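Local coordinates for protein 4-hydroxybutyrate CoA-transferase (Porphyromonas gingivalis, PDB 3EH7) that probably transfers coenzyme A between carboxylic acids such as acetate and 4-hydroxybutyrate, as a member of the acetyl-CoA hydrolase/transferase family, at residues A412-A417 with E424-L429; T384-V389 with K404-R409; K5-E10 with L127-E132; Y107-M112 with C142-P147; A214-G219 with A226-L231. One frame throughout, in Å; residues are numbered along the deposited sequence.

Contact 1 of 5, residues A412-A417 with E424-L429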
# COMPACT_ATOMS: atom_id res chain seq x y z
N ALA A 412 -7.65 -14.30 -17.25
CA ALA A 412 -7.55 -12.95 -17.83
C ALA A 412 -6.12 -12.59 -18.28
O ALA A 412 -5.93 -11.95 -19.34
CB ALA A 412 -8.06 -11.90 -16.83
N LEU A 413 -5.13 -12.98 -17.49
CA LEU A 413 -3.73 -12.67 -17.81
C LEU A 413 -3.21 -13.59 -18.94
O LEU A 413 -2.43 -13.18 -19.79
CB LEU A 413 -2.86 -12.82 -16.55
CG LEU A 413 -3.10 -11.78 -15.44
CD1 LEU A 413 -2.38 -12.16 -14.14
CD2 LEU A 413 -2.62 -10.44 -15.96
N ILE A 414 -3.69 -14.83 -18.96
CA ILE A 414 -3.27 -15.79 -19.97
C ILE A 414 -3.69 -15.29 -21.35
O ILE A 414 -2.91 -15.35 -22.29
CB ILE A 414 -3.82 -17.21 -19.70
CG1 ILE A 414 -3.05 -17.84 -18.53
CG2 ILE A 414 -3.66 -18.08 -20.92
CD1 ILE A 414 -3.66 -19.11 -18.01
N ALA A 415 -4.89 -14.75 -21.44
CA ALA A 415 -5.42 -14.26 -22.71
C ALA A 415 -4.64 -13.08 -23.26
O ALA A 415 -4.70 -12.83 -24.45
CB ALA A 415 -6.92 -13.91 -22.59
N ILE A 416 -3.87 -12.38 -22.42
CA ILE A 416 -3.02 -11.29 -22.90
C ILE A 416 -1.51 -11.61 -22.87
O ILE A 416 -0.68 -10.79 -23.20
CB ILE A 416 -3.36 -9.94 -22.21
CG1 ILE A 416 -3.04 -9.93 -20.72
CG2 ILE A 416 -4.84 -9.63 -22.39
CD1 ILE A 416 -3.18 -8.53 -20.07
N ALA A 417 -1.20 -12.86 -22.54
CA ALA A 417 0.15 -13.35 -22.63
C ALA A 417 0.45 -13.66 -24.10
O ALA A 417 -0.45 -13.84 -24.93
CB ALA A 417 0.32 -14.58 -21.72
N GLU A 424 1.83 -23.40 -21.48
CA GLU A 424 2.48 -23.67 -20.21
C GLU A 424 1.81 -22.91 -19.05
O GLU A 424 1.67 -23.43 -17.96
CB GLU A 424 3.96 -23.33 -20.28
CG GLU A 424 4.65 -23.46 -18.93
CD GLU A 424 6.07 -24.00 -18.97
OE1 GLU A 424 6.75 -23.93 -20.04
OE2 GLU A 424 6.51 -24.48 -17.90
N LEU A 425 1.39 -21.67 -19.29
CA LEU A 425 0.65 -20.93 -18.26
C LEU A 425 -0.66 -21.66 -17.91
O LEU A 425 -1.02 -21.79 -16.73
CB LEU A 425 0.36 -19.49 -18.69
CG LEU A 425 1.54 -18.53 -18.71
CD1 LEU A 425 1.12 -17.28 -19.48
CD2 LEU A 425 2.06 -18.16 -17.27
N THR A 426 -1.37 -22.14 -18.93
CA THR A 426 -2.62 -22.85 -18.73
C THR A 426 -2.43 -24.13 -17.93
O THR A 426 -3.31 -24.54 -17.15
CB THR A 426 -3.29 -23.15 -20.07
OG1 THR A 426 -3.63 -21.90 -20.69
CG2 THR A 426 -4.57 -23.97 -19.89
N LYS A 427 -1.29 -24.79 -18.10
CA LYS A 427 -1.11 -26.01 -17.34
C LYS A 427 -0.84 -25.71 -15.87
O LYS A 427 -1.38 -26.39 -15.02
CB LYS A 427 -0.12 -26.97 -18.01
CG LYS A 427 1.34 -26.82 -17.70
CD LYS A 427 2.09 -27.94 -18.45
CE LYS A 427 2.28 -27.64 -19.95
NZ LYS A 427 2.09 -28.87 -20.83
N HIS A 428 -0.10 -24.65 -15.56
CA HIS A 428 -0.01 -24.18 -14.17
C HIS A 428 -1.39 -23.80 -13.63
O HIS A 428 -1.74 -24.15 -12.52
CB HIS A 428 0.98 -23.03 -14.02
CG HIS A 428 2.41 -23.47 -14.10
ND1 HIS A 428 3.08 -23.64 -15.30
CD2 HIS A 428 3.30 -23.81 -13.13
CE1 HIS A 428 4.32 -24.04 -15.07
NE2 HIS A 428 4.48 -24.15 -13.75
N LEU A 429 -2.19 -23.11 -14.42
CA LEU A 429 -3.57 -22.83 -14.04
C LEU A 429 -4.27 -24.13 -13.65
O LEU A 429 -4.91 -24.19 -12.61
CB LEU A 429 -4.32 -22.14 -15.20
CG LEU A 429 -5.84 -21.98 -15.17
CD1 LEU A 429 -6.27 -20.89 -14.24
CD2 LEU A 429 -6.37 -21.69 -16.56
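I414 meets L425, T426 and L429 through CG1, CG2 and CD1, and it is the residue most covered in the 197 Å² buried here. Its CG1 lies 3.8 Å from L425 CB, the two side chains sliding past each other in opposite directions. With chi1 at -74° CG1 stands beside the backbone N, and the nearly straight chi2 carries CD1 on to 4.0 Å from L429 CD2. A second apolar patch forms where the type I turn from I414 to A417 brings the methyl of A417 within 3.6 Å of L425 CD1.

Polar groups play a lesser part. The side chain of T426 crosses that of I414 at about a right angle, and I414 CG2 comes to 3.8 Å from T426 OG1; this hydroxyl is hydrogen-bonded to R422 O, one turn back in its own helix. The polar side of the turn is tied down too, A417 O accepting from R422 NE.

The contact closes an antiparallel alpha-alpha hairpin of helices 406-414 and 419-433. I372 of strand 372-373 touches both L425 and A417, P374 and L321 cover L425 further, and L429 leans back on A410 and E411 of helix 406-414.

Contact 2 of 5, residues T384-V389 with K404-R409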
# COMPACT_ATOMS: atom_id res chain seq x y z
N THR A 384 4.21 -4.02 -6.23
CA THR A 384 2.79 -3.69 -6.11
C THR A 384 2.04 -4.98 -5.76
O THR A 384 2.24 -5.99 -6.42
CB THR A 384 2.24 -3.03 -7.41
OG1 THR A 384 2.91 -1.77 -7.61
CG2 THR A 384 0.79 -2.76 -7.31
N LEU A 385 1.19 -4.95 -4.72
CA LEU A 385 0.58 -6.15 -4.15
C LEU A 385 -0.50 -6.69 -5.08
O LEU A 385 -1.17 -5.92 -5.79
CB LEU A 385 -0.05 -5.82 -2.77
CG LEU A 385 0.91 -5.41 -1.63
CD1 LEU A 385 0.15 -4.70 -0.48
CD2 LEU A 385 1.67 -6.65 -1.12
N ARG A 386 -0.71 -7.99 -5.07
CA ARG A 386 -1.80 -8.55 -5.89
C ARG A 386 -3.17 -7.91 -5.54
O ARG A 386 -4.03 -7.75 -6.40
CB ARG A 386 -1.86 -10.07 -5.80
CG ARG A 386 -2.47 -10.57 -4.53
CD ARG A 386 -2.59 -12.09 -4.42
NE ARG A 386 -3.04 -12.38 -3.06
CZ ARG A 386 -3.44 -13.56 -2.61
NH1 ARG A 386 -3.43 -14.64 -3.40
NH2 ARG A 386 -3.82 -13.67 -1.36
N ASN A 387 -3.34 -7.56 -4.28
CA ASN A 387 -4.59 -6.93 -3.80
C ASN A 387 -4.80 -5.54 -4.34
O ASN A 387 -5.89 -5.03 -4.20
CB ASN A 387 -4.66 -6.89 -2.25
CG ASN A 387 -4.78 -8.27 -1.61
OD1 ASN A 387 -4.88 -9.28 -2.30
ND2 ASN A 387 -4.76 -8.32 -0.29
N GLU A 388 -3.78 -4.90 -4.91
CA GLU A 388 -3.97 -3.54 -5.43
C GLU A 388 -3.85 -3.34 -6.94
O GLU A 388 -4.22 -2.28 -7.46
CB GLU A 388 -3.09 -2.54 -4.70
CG GLU A 388 -1.63 -2.87 -4.64
CD GLU A 388 -0.92 -2.03 -3.63
OE1 GLU A 388 -1.53 -1.00 -3.25
OE2 GLU A 388 0.26 -2.38 -3.27
N VAL A 389 -3.39 -4.35 -7.66
CA VAL A 389 -3.22 -4.22 -9.11
C VAL A 389 -4.61 -3.99 -9.73
O VAL A 389 -5.59 -4.53 -9.23
CB VAL A 389 -2.50 -5.46 -9.66
CG1 VAL A 389 -3.33 -6.74 -9.34
CG2 VAL A 389 -2.22 -5.32 -11.18
N LYS A 404 -11.63 -9.83 -9.51
CA LYS A 404 -11.55 -11.18 -10.07
C LYS A 404 -10.96 -12.15 -9.06
O LYS A 404 -10.04 -11.81 -8.27
CB LYS A 404 -10.77 -11.22 -11.38
CG LYS A 404 -11.48 -10.51 -12.57
CD LYS A 404 -10.70 -10.68 -13.87
CE LYS A 404 -11.49 -10.28 -15.14
NZ LYS A 404 -11.96 -8.87 -15.14
N SER A 405 -11.49 -13.38 -9.10
CA SER A 405 -10.93 -14.49 -8.33
C SER A 405 -9.58 -14.87 -8.89
O SER A 405 -9.20 -14.40 -9.97
CB SER A 405 -11.84 -15.71 -8.39
OG SER A 405 -11.85 -16.24 -9.71
N LEU A 406 -8.87 -15.73 -8.17
CA LEU A 406 -7.58 -16.20 -8.63
C LEU A 406 -7.70 -16.93 -9.97
O LEU A 406 -6.85 -16.71 -10.85
CB LEU A 406 -6.90 -17.12 -7.58
CG LEU A 406 -6.49 -16.45 -6.26
CD1 LEU A 406 -5.88 -17.51 -5.31
CD2 LEU A 406 -5.56 -15.27 -6.51
N ARG A 407 -8.75 -17.76 -10.14
CA ARG A 407 -8.99 -18.45 -11.40
C ARG A 407 -9.20 -17.42 -12.51
O ARG A 407 -8.52 -17.46 -13.53
CB ARG A 407 -10.23 -19.37 -11.30
CG ARG A 407 -10.39 -20.37 -12.45
CD ARG A 407 -11.86 -20.79 -12.66
NE ARG A 407 -12.53 -19.91 -13.63
CZ ARG A 407 -13.55 -19.11 -13.36
NH1 ARG A 407 -14.08 -19.07 -12.15
NH2 ARG A 407 -14.06 -18.35 -14.32
N GLN A 408 -10.13 -16.49 -12.27
CA GLN A 408 -10.45 -15.45 -13.23
C GLN A 408 -9.24 -14.57 -13.59
O GLN A 408 -9.05 -14.20 -14.75
CB GLN A 408 -11.58 -14.57 -12.70
CG GLN A 408 -12.97 -15.32 -12.65
CD GLN A 408 -14.00 -14.53 -11.86
OE1 GLN A 408 -13.65 -13.67 -11.02
NE2 GLN A 408 -15.28 -14.78 -12.15
N ARG A 409 -8.43 -14.27 -12.60
CA ARG A 409 -7.23 -13.48 -12.84
C ARG A 409 -6.24 -14.22 -13.74
O ARG A 409 -5.78 -13.65 -14.73
CB ARG A 409 -6.56 -13.14 -11.51
CG ARG A 409 -7.20 -11.98 -10.81
CD ARG A 409 -6.53 -11.84 -9.44
NE ARG A 409 -7.08 -10.68 -8.76
CZ ARG A 409 -6.40 -9.64 -8.30
NH1 ARG A 409 -5.08 -9.60 -8.34
NH2 ARG A 409 -7.06 -8.64 -7.74
O HOH W 1 -6.35 -6.05 -7.06
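This is a buried polar contact in which an arginine from the first turn of helix 406-414 grips the backbone of the loop between strands 382-384 and 391-394. The guanidinium of R409 supplies the evidence: NH1 donates to R386 O over 2.9 Å at an N-H...O angle of 147°, arriving from above the carbonyl plane. Water 1 lies in the guanidinium plane and accepts from R409 NH2 at 2.8 Å, while donating to R386 O and, at 2.8 Å, to V389 O. One side chain and one water thus clamp two loop carbonyls, and R409 NH1 has a further acceptor in M322 O. The group is steadied from behind, since R409 NE donates to K404 O at 3.2 Å.

Apolar groups lie beside the two guanidiniums: V389 CG1, placed between its backbone N and carbonyl carbon (chi1 59°), is 3.5 Å from R409 NH1, and L406 CD2 is 3.8 Å from R386 NH1 at the end of an extended chain. A capping box starts the helix: Q408 N donates to S405 OG and S405 N to Q408 OE1.

F101 and P103 of the second subunit pack on R386 and N387. Within the chain, L401, following strand 397-400, packs on both V389 and R409, while T384 and E388 lean on V342 of helix 341-350.

Contact 3 of 5, residues K5-E10 with L127-E132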
# COMPACT_ATOMS: atom_id res chain seq x y z
N LYS A 5 26.69 45.17 -13.53
CA LYS A 5 26.80 44.37 -12.32
C LYS A 5 27.37 42.96 -12.57
O LYS A 5 26.87 42.22 -13.44
CB LYS A 5 25.42 44.22 -11.64
N ASP A 6 28.41 42.63 -11.81
CA ASP A 6 28.90 41.26 -11.62
C ASP A 6 27.92 40.47 -10.72
O ASP A 6 28.06 40.49 -9.49
CB ASP A 6 30.31 41.33 -10.99
CG ASP A 6 30.96 39.95 -10.80
OD1 ASP A 6 30.32 38.90 -11.09
OD2 ASP A 6 32.13 39.93 -10.35
N VAL A 7 26.96 39.76 -11.32
CA VAL A 7 25.87 39.08 -10.57
C VAL A 7 26.33 37.98 -9.60
O VAL A 7 25.52 37.50 -8.79
CB VAL A 7 24.81 38.44 -11.52
CG1 VAL A 7 24.13 39.51 -12.40
CG2 VAL A 7 25.44 37.31 -12.38
N LEU A 8 27.59 37.57 -9.69
CA LEU A 8 28.18 36.57 -8.78
C LEU A 8 28.88 37.22 -7.57
O LEU A 8 29.02 36.60 -6.50
CB LEU A 8 29.14 35.66 -9.55
CG LEU A 8 28.52 34.40 -10.19
CD1 LEU A 8 27.06 34.60 -10.70
CD2 LEU A 8 29.42 33.83 -11.28
N ALA A 9 29.27 38.49 -7.76
CA ALA A 9 30.05 39.28 -6.80
C ALA A 9 29.79 38.97 -5.33
O ALA A 9 30.71 38.57 -4.62
CB ALA A 9 29.83 40.77 -7.05
N GLU A 10 28.54 39.12 -4.87
CA GLU A 10 28.25 39.01 -3.43
C GLU A 10 28.58 37.65 -2.86
O GLU A 10 28.90 37.52 -1.67
CB GLU A 10 26.80 39.33 -3.09
CG GLU A 10 26.67 39.87 -1.64
CD GLU A 10 25.40 39.44 -0.89
OE1 GLU A 10 24.43 38.96 -1.53
OE2 GLU A 10 25.39 39.61 0.36
N LEU A 127 21.64 23.60 -9.44
CA LEU A 127 20.69 24.70 -9.32
C LEU A 127 20.78 25.67 -10.49
O LEU A 127 21.80 25.77 -11.18
CB LEU A 127 20.94 25.48 -8.02
CG LEU A 127 20.96 24.74 -6.68
CD1 LEU A 127 21.62 25.64 -5.62
CD2 LEU A 127 19.56 24.28 -6.23
N SER A 128 19.69 26.41 -10.70
CA SER A 128 19.69 27.51 -11.63
C SER A 128 20.37 28.69 -10.99
O SER A 128 20.58 28.72 -9.78
CB SER A 128 18.26 27.91 -12.00
OG SER A 128 17.65 28.59 -10.91
N MSE A 129 20.68 29.68 -11.82
CA MSE A 129 21.24 30.94 -11.36
C MSE A 129 20.28 31.58 -10.36
O MSE A 129 19.09 31.44 -10.52
CB MSE A 129 21.41 31.88 -12.56
CG MSE A 129 22.53 31.50 -13.47
SE MSE A 129 24.24 31.84 -12.62
CE MSE A 129 24.37 33.79 -12.77
N PRO A 130 20.80 32.28 -9.33
CA PRO A 130 19.91 32.96 -8.40
C PRO A 130 19.14 34.09 -9.06
O PRO A 130 19.65 34.80 -9.94
CB PRO A 130 20.87 33.55 -7.37
CG PRO A 130 22.09 33.78 -8.11
CD PRO A 130 22.20 32.57 -9.02
N ASP A 131 17.92 34.26 -8.61
CA ASP A 131 17.14 35.40 -9.00
C ASP A 131 17.64 36.61 -8.19
O ASP A 131 18.65 36.54 -7.47
CB ASP A 131 15.64 35.12 -8.81
CG ASP A 131 15.24 34.98 -7.34
OD1 ASP A 131 15.88 35.60 -6.47
OD2 ASP A 131 14.28 34.24 -7.08
N GLU A 132 16.93 37.72 -8.35
CA GLU A 132 17.30 39.00 -7.74
C GLU A 132 17.20 38.96 -6.21
O GLU A 132 17.89 39.72 -5.53
CB GLU A 132 16.38 40.10 -8.26
CG GLU A 132 16.34 40.23 -9.79
CD GLU A 132 15.87 41.60 -10.25
OE1 GLU A 132 15.28 42.34 -9.43
OE2 GLU A 132 16.09 41.95 -11.44
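M129, a selenomethionine here, points the methyl at its tip between V7 and L8, and both of those side chains cross it at about a right angle. CE is the atom that does the touching, 3.7 Å from V7 CG2 and 3.5 Å from L8 CD1, the latter tighter than usual for two carbons. Three successive bends place it there: chi1 of -73° keeps CG beside the backbone N, and further turns of -71° and -76° curl the chain so that the methyl, rather than the flank of the selenium, faces the opposite segment. V7 has CG1 beside its backbone N, which leaves CG2, the branch that touches, between N and the carbonyl carbon. L8 starts off alongside the contact and then turns CD1 in to meet CE.

The two residues are presented together by a type I beta turn from D6 to A9, closed by A9 N donating to D6 O at 2.9 Å. This turn belongs to the N-terminal arm that precedes strand 15-16, an edge of the six-stranded parallel sheet of the N-terminal half. M129 stands in the loop leaving strand 122-127 of the same sheet, so the contact lays the arm against the strand ends.

Only 109 Å² is buried, V7 is exposed, and nothing polar joins the two segments. Behind the methyl, M129 rests on I159 of strand 154-160 and M182 of strand 179-183, while R161 touches both M129 and L8. Within the loop S128 OG donates to O of the next residue, M129, at 3.2 Å, from above the carbonyl plane.

Contact 4 of 5, residues Y107-M112 with C142-P147; sequences YEVPSM and CDYSKP
P110 lies side by side with P147, the two rings pointing the same way across the contact, and its atoms can be followed one by one. From CA the ring rises to CB, which meets both P147 CB and P147 CG at 3.8 Å. CG, the next atom and the far corner of the ring, lies 3.9 Å from P147 CG. The pair therefore packs along one flank of each pyrrolidine, and this contact coincides with the closest approach of the two backbones, 5.6 Å between the CA atoms. V109 adds a second point: its CG1, set anti to the backbone N (chi1 169°), reaches 3.8 Å from Y144 CB and comes obliquely upon the tyrosine, whose ring leads off away from the contact.

Both prolines lie near the start of a helix, a position proline commonly takes; here two such N-terminal ends, of helices 109-114 and 145-151, are set against each other in the N-terminal half of the chain. The second start is capped by D143, whose OD1 accepts from S145 N at 2.8 Å, from above the carboxylate plane; S145 OG stands so close to the same oxygen that its modelled distance is doubtful. On the first helix S111 OG donates to E108 O at 3.0 Å, sharing that carbonyl with M112 N.

V295 and D296 of helix 295-298 pack on P110, and S145 OG also bonds to H35 N. Toward the second subunit, E108 forms a salt bridge with K402 of that chain.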
# COMPACT_ATOMS: atom_id res chain seq x y z
N TYR A 107 7.62 8.67 -2.01
CA TYR A 107 7.01 9.79 -1.28
C TYR A 107 7.41 9.91 0.20
O TYR A 107 7.28 10.97 0.78
CB TYR A 107 5.47 9.80 -1.42
CG TYR A 107 4.77 8.92 -0.43
CD1 TYR A 107 4.59 7.58 -0.68
CD2 TYR A 107 4.33 9.43 0.81
CE1 TYR A 107 3.95 6.75 0.22
CE2 TYR A 107 3.69 8.60 1.73
CZ TYR A 107 3.51 7.26 1.41
OH TYR A 107 2.89 6.39 2.27
N GLU A 108 7.90 8.81 0.79
CA GLU A 108 8.31 8.76 2.18
C GLU A 108 9.76 9.18 2.42
O GLU A 108 10.17 9.41 3.57
CB GLU A 108 8.12 7.34 2.74
CG GLU A 108 6.88 7.17 3.60
CD GLU A 108 6.86 5.82 4.32
OE1 GLU A 108 6.80 4.77 3.65
OE2 GLU A 108 6.94 5.82 5.57
N VAL A 109 10.55 9.26 1.36
CA VAL A 109 11.96 9.59 1.50
C VAL A 109 12.24 10.92 2.21
O VAL A 109 13.07 10.97 3.12
CB VAL A 109 12.66 9.54 0.12
CG1 VAL A 109 14.04 10.13 0.18
CG2 VAL A 109 12.67 8.07 -0.37
N PRO A 110 11.54 12.01 1.83
CA PRO A 110 11.85 13.30 2.50
C PRO A 110 11.64 13.28 4.02
O PRO A 110 12.50 13.77 4.76
CB PRO A 110 10.90 14.29 1.83
CG PRO A 110 10.63 13.64 0.44
CD PRO A 110 10.58 12.18 0.72
N SER A 111 10.55 12.69 4.50
CA SER A 111 10.37 12.63 5.97
C SER A 111 11.42 11.74 6.63
O SER A 111 11.89 12.04 7.73
CB SER A 111 8.96 12.18 6.34
OG SER A 111 8.71 10.90 5.78
N MSE A 112 11.81 10.66 5.96
CA MSE A 112 12.86 9.79 6.45
C MSE A 112 14.19 10.54 6.52
O MSE A 112 15.02 10.30 7.42
CB MSE A 112 12.96 8.55 5.56
CG MSE A 112 14.06 7.62 5.95
SE MSE A 112 14.12 5.98 4.95
CE MSE A 112 12.47 5.12 5.67
N CYS A 142 13.58 18.27 -8.27
CA CYS A 142 13.03 18.67 -6.99
C CYS A 142 12.98 17.44 -6.10
O CYS A 142 13.77 17.32 -5.15
CB CYS A 142 11.66 19.33 -7.16
SG CYS A 142 10.95 20.07 -5.65
N ASP A 143 12.05 16.53 -6.41
CA ASP A 143 12.09 15.15 -5.87
C ASP A 143 12.54 15.00 -4.39
O ASP A 143 11.88 15.51 -3.49
CB ASP A 143 12.84 14.25 -6.87
CG ASP A 143 14.22 14.78 -7.26
OD1 ASP A 143 15.17 14.67 -6.44
OD2 ASP A 143 14.38 15.26 -8.41
N TYR A 144 13.63 14.29 -4.12
CA TYR A 144 14.22 14.27 -2.80
C TYR A 144 15.43 15.19 -2.74
O TYR A 144 16.02 15.37 -1.68
CB TYR A 144 14.66 12.84 -2.42
CG TYR A 144 15.83 12.35 -3.27
CD1 TYR A 144 17.14 12.59 -2.89
CD2 TYR A 144 15.60 11.72 -4.48
CE1 TYR A 144 18.19 12.17 -3.68
CE2 TYR A 144 16.64 11.30 -5.27
CZ TYR A 144 17.93 11.52 -4.87
OH TYR A 144 18.96 11.09 -5.69
N SER A 145 15.84 15.72 -3.89
CA SER A 145 17.04 16.56 -3.99
C SER A 145 16.88 17.80 -3.14
O SER A 145 17.79 18.19 -2.39
CB SER A 145 17.32 16.94 -5.45
OG SER A 145 17.44 15.81 -6.30
N LYS A 146 15.71 18.44 -3.23
CA LYS A 146 15.42 19.62 -2.43
C LYS A 146 15.36 19.30 -0.93
O LYS A 146 16.06 19.96 -0.16
CB LYS A 146 14.15 20.31 -2.92
CG LYS A 146 13.55 21.38 -2.00
CD LYS A 146 12.53 22.21 -2.78
CE LYS A 146 12.03 23.40 -2.04
NZ LYS A 146 11.20 22.99 -0.98
N PRO A 147 14.54 18.30 -0.54
CA PRO A 147 14.57 17.85 0.85
C PRO A 147 15.98 17.51 1.35
O PRO A 147 16.31 17.87 2.47
CB PRO A 147 13.69 16.61 0.84
CG PRO A 147 12.72 16.85 -0.26
CD PRO A 147 13.38 17.73 -1.26

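Contact 5 of 5, residues A214-G219 with A226-L231; sequences ATLQLG and AALLFL
L218 and L228 reach toward each other tip to tip, and the fit is that of a single methyl set against a fork. CD1 of L218 is the bump; it lies 3.8 Å from L228 CG, with L228 CD2 at 4.0 Å and CD1 at 4.1 Å, so the branched end of L228 receives it almost evenly. L218 can reach this far because CG sits between the backbone N and the carbonyl carbon (chi1 72°), with an extended chi2 beyond.

A second pair meets in the same manner two residues back along the strand. L216 CD1 and L231 CD1 approach end to end at 3.9 Å. L216 CD1 also comes within 4.4 Å of L228 CD2, which places L228 next to both strand leucines.

The spacing follows from the secondary structure: alternate residues of strand 215-217 and its continuation face the same side, while L228 is in the last turn of helix 222-229 and L231 just after it, where L231 N bonds to L228 O at 3.1 Å. This is the packing of a beta-alpha-beta unit completed by strand 238-240, with the helix laid over its own strand. V248 and L251 of helix 246-253 extend the apolar layer, V248 touching both L218 and L228.

The polar backbone of the strand is bonded within the sheet, to neighbours that include G238 and H240 on one side and N309 and V311 on the other. Every touching group across the contact is a leucine methyl or methine, so cohesion between helix and strand rests on van der Waals contact and the exclusion of water.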
# COMPACT_ATOMS: atom_id res chain seq x y z
N ALA A 214 -9.04 13.36 -18.21
CA ALA A 214 -8.22 12.55 -17.30
C ALA A 214 -6.99 13.33 -16.86
O ALA A 214 -6.50 14.19 -17.61
CB ALA A 214 -7.79 11.24 -17.94
N THR A 215 -6.53 13.06 -15.64
CA THR A 215 -5.23 13.53 -15.16
C THR A 215 -4.27 12.39 -15.23
O THR A 215 -4.52 11.32 -14.66
CB THR A 215 -5.31 14.04 -13.69
OG1 THR A 215 -6.47 14.86 -13.55
CG2 THR A 215 -4.04 14.87 -13.31
N LEU A 216 -3.14 12.61 -15.90
CA LEU A 216 -2.24 11.50 -16.18
C LEU A 216 -0.98 11.50 -15.34
O LEU A 216 -0.42 12.55 -15.06
CB LEU A 216 -1.81 11.52 -17.66
CG LEU A 216 -2.89 11.60 -18.73
CD1 LEU A 216 -2.18 11.65 -20.07
CD2 LEU A 216 -3.88 10.44 -18.64
N GLN A 217 -0.53 10.29 -15.00
CA GLN A 217 0.83 10.05 -14.58
C GLN A 217 1.40 8.98 -15.49
O GLN A 217 0.79 7.93 -15.68
CB GLN A 217 0.91 9.59 -13.12
CG GLN A 217 2.34 9.17 -12.69
CD GLN A 217 2.62 7.68 -12.90
OE1 GLN A 217 1.74 6.85 -12.71
NE2 GLN A 217 3.83 7.36 -13.30
N LEU A 218 2.56 9.25 -16.06
CA LEU A 218 3.25 8.24 -16.85
C LEU A 218 4.70 8.62 -16.98
O LEU A 218 5.08 9.76 -16.65
CB LEU A 218 2.61 8.03 -18.24
CG LEU A 218 2.72 9.07 -19.36
CD1 LEU A 218 1.91 8.54 -20.59
CD2 LEU A 218 2.25 10.44 -18.92
N GLY A 219 5.51 7.68 -17.45
CA GLY A 219 6.98 7.87 -17.55
C GLY A 219 7.52 8.16 -18.95
O GLY A 219 6.87 8.84 -19.74
N ALA A 226 4.17 5.97 -26.90
CA ALA A 226 3.18 5.39 -27.80
C ALA A 226 1.77 5.67 -27.29
O ALA A 226 0.86 5.91 -28.09
CB ALA A 226 3.40 3.89 -27.97
N ALA A 227 1.58 5.60 -25.98
CA ALA A 227 0.28 5.95 -25.40
C ALA A 227 -0.11 7.40 -25.73
O ALA A 227 -1.22 7.67 -26.16
CB ALA A 227 0.28 5.73 -23.88
N LEU A 228 0.84 8.33 -25.57
CA LEU A 228 0.58 9.75 -25.78
C LEU A 228 0.28 10.04 -27.26
O LEU A 228 -0.50 10.92 -27.60
CB LEU A 228 1.78 10.58 -25.31
CG LEU A 228 2.05 10.66 -23.80
CD1 LEU A 228 3.46 11.08 -23.47
CD2 LEU A 228 1.05 11.58 -23.12
N LEU A 229 0.93 9.28 -28.14
CA LEU A 229 0.70 9.42 -29.56
C LEU A 229 -0.75 9.09 -29.93
O LEU A 229 -1.27 9.62 -30.92
CB LEU A 229 1.67 8.55 -30.37
CG LEU A 229 3.12 9.04 -30.58
CD1 LEU A 229 3.80 8.18 -31.63
CD2 LEU A 229 3.22 10.51 -30.99
N PHE A 230 -1.40 8.22 -29.16
CA PHE A 230 -2.80 7.90 -29.43
C PHE A 230 -3.79 8.74 -28.66
O PHE A 230 -4.98 8.45 -28.69
CB PHE A 230 -3.08 6.42 -29.26
CG PHE A 230 -2.44 5.59 -30.31
CD1 PHE A 230 -2.92 5.62 -31.61
CD2 PHE A 230 -1.31 4.83 -30.03
CE1 PHE A 230 -2.32 4.90 -32.62
CE2 PHE A 230 -0.69 4.11 -31.02
CZ PHE A 230 -1.20 4.14 -32.32
N LEU A 231 -3.31 9.81 -28.02
CA LEU A 231 -4.18 10.73 -27.28
C LEU A 231 -4.44 12.08 -28.00
O LEU A 231 -4.95 13.02 -27.38
CB LEU A 231 -3.59 11.00 -25.89
CG LEU A 231 -3.45 9.79 -24.96
CD1 LEU A 231 -2.85 10.22 -23.62
CD2 LEU A 231 -4.78 9.05 -24.73

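In the fold
Contacts 1, 2, 4 and 5 are buried, whereas contact 3 lies at the surface, on the opposite side of the chain's centre from contacts 1 and 2. Contacts 1 and 2 share helix 406-414, with centres about 14 Å apart, and touch through A412 and K404; yet its later end packs mainly through apolar groups, its start through an arginine and a water. Contacts 3, 4 and 5 meet through apolar atoms alone, respectively at the surface, between two helix starts and under a helix over a strand. Contacts 3 and 4 interleave along the N-terminal half without touching, their nearest atoms about 7 Å apart. Contacts 2 and 4 both also reach the second subunit.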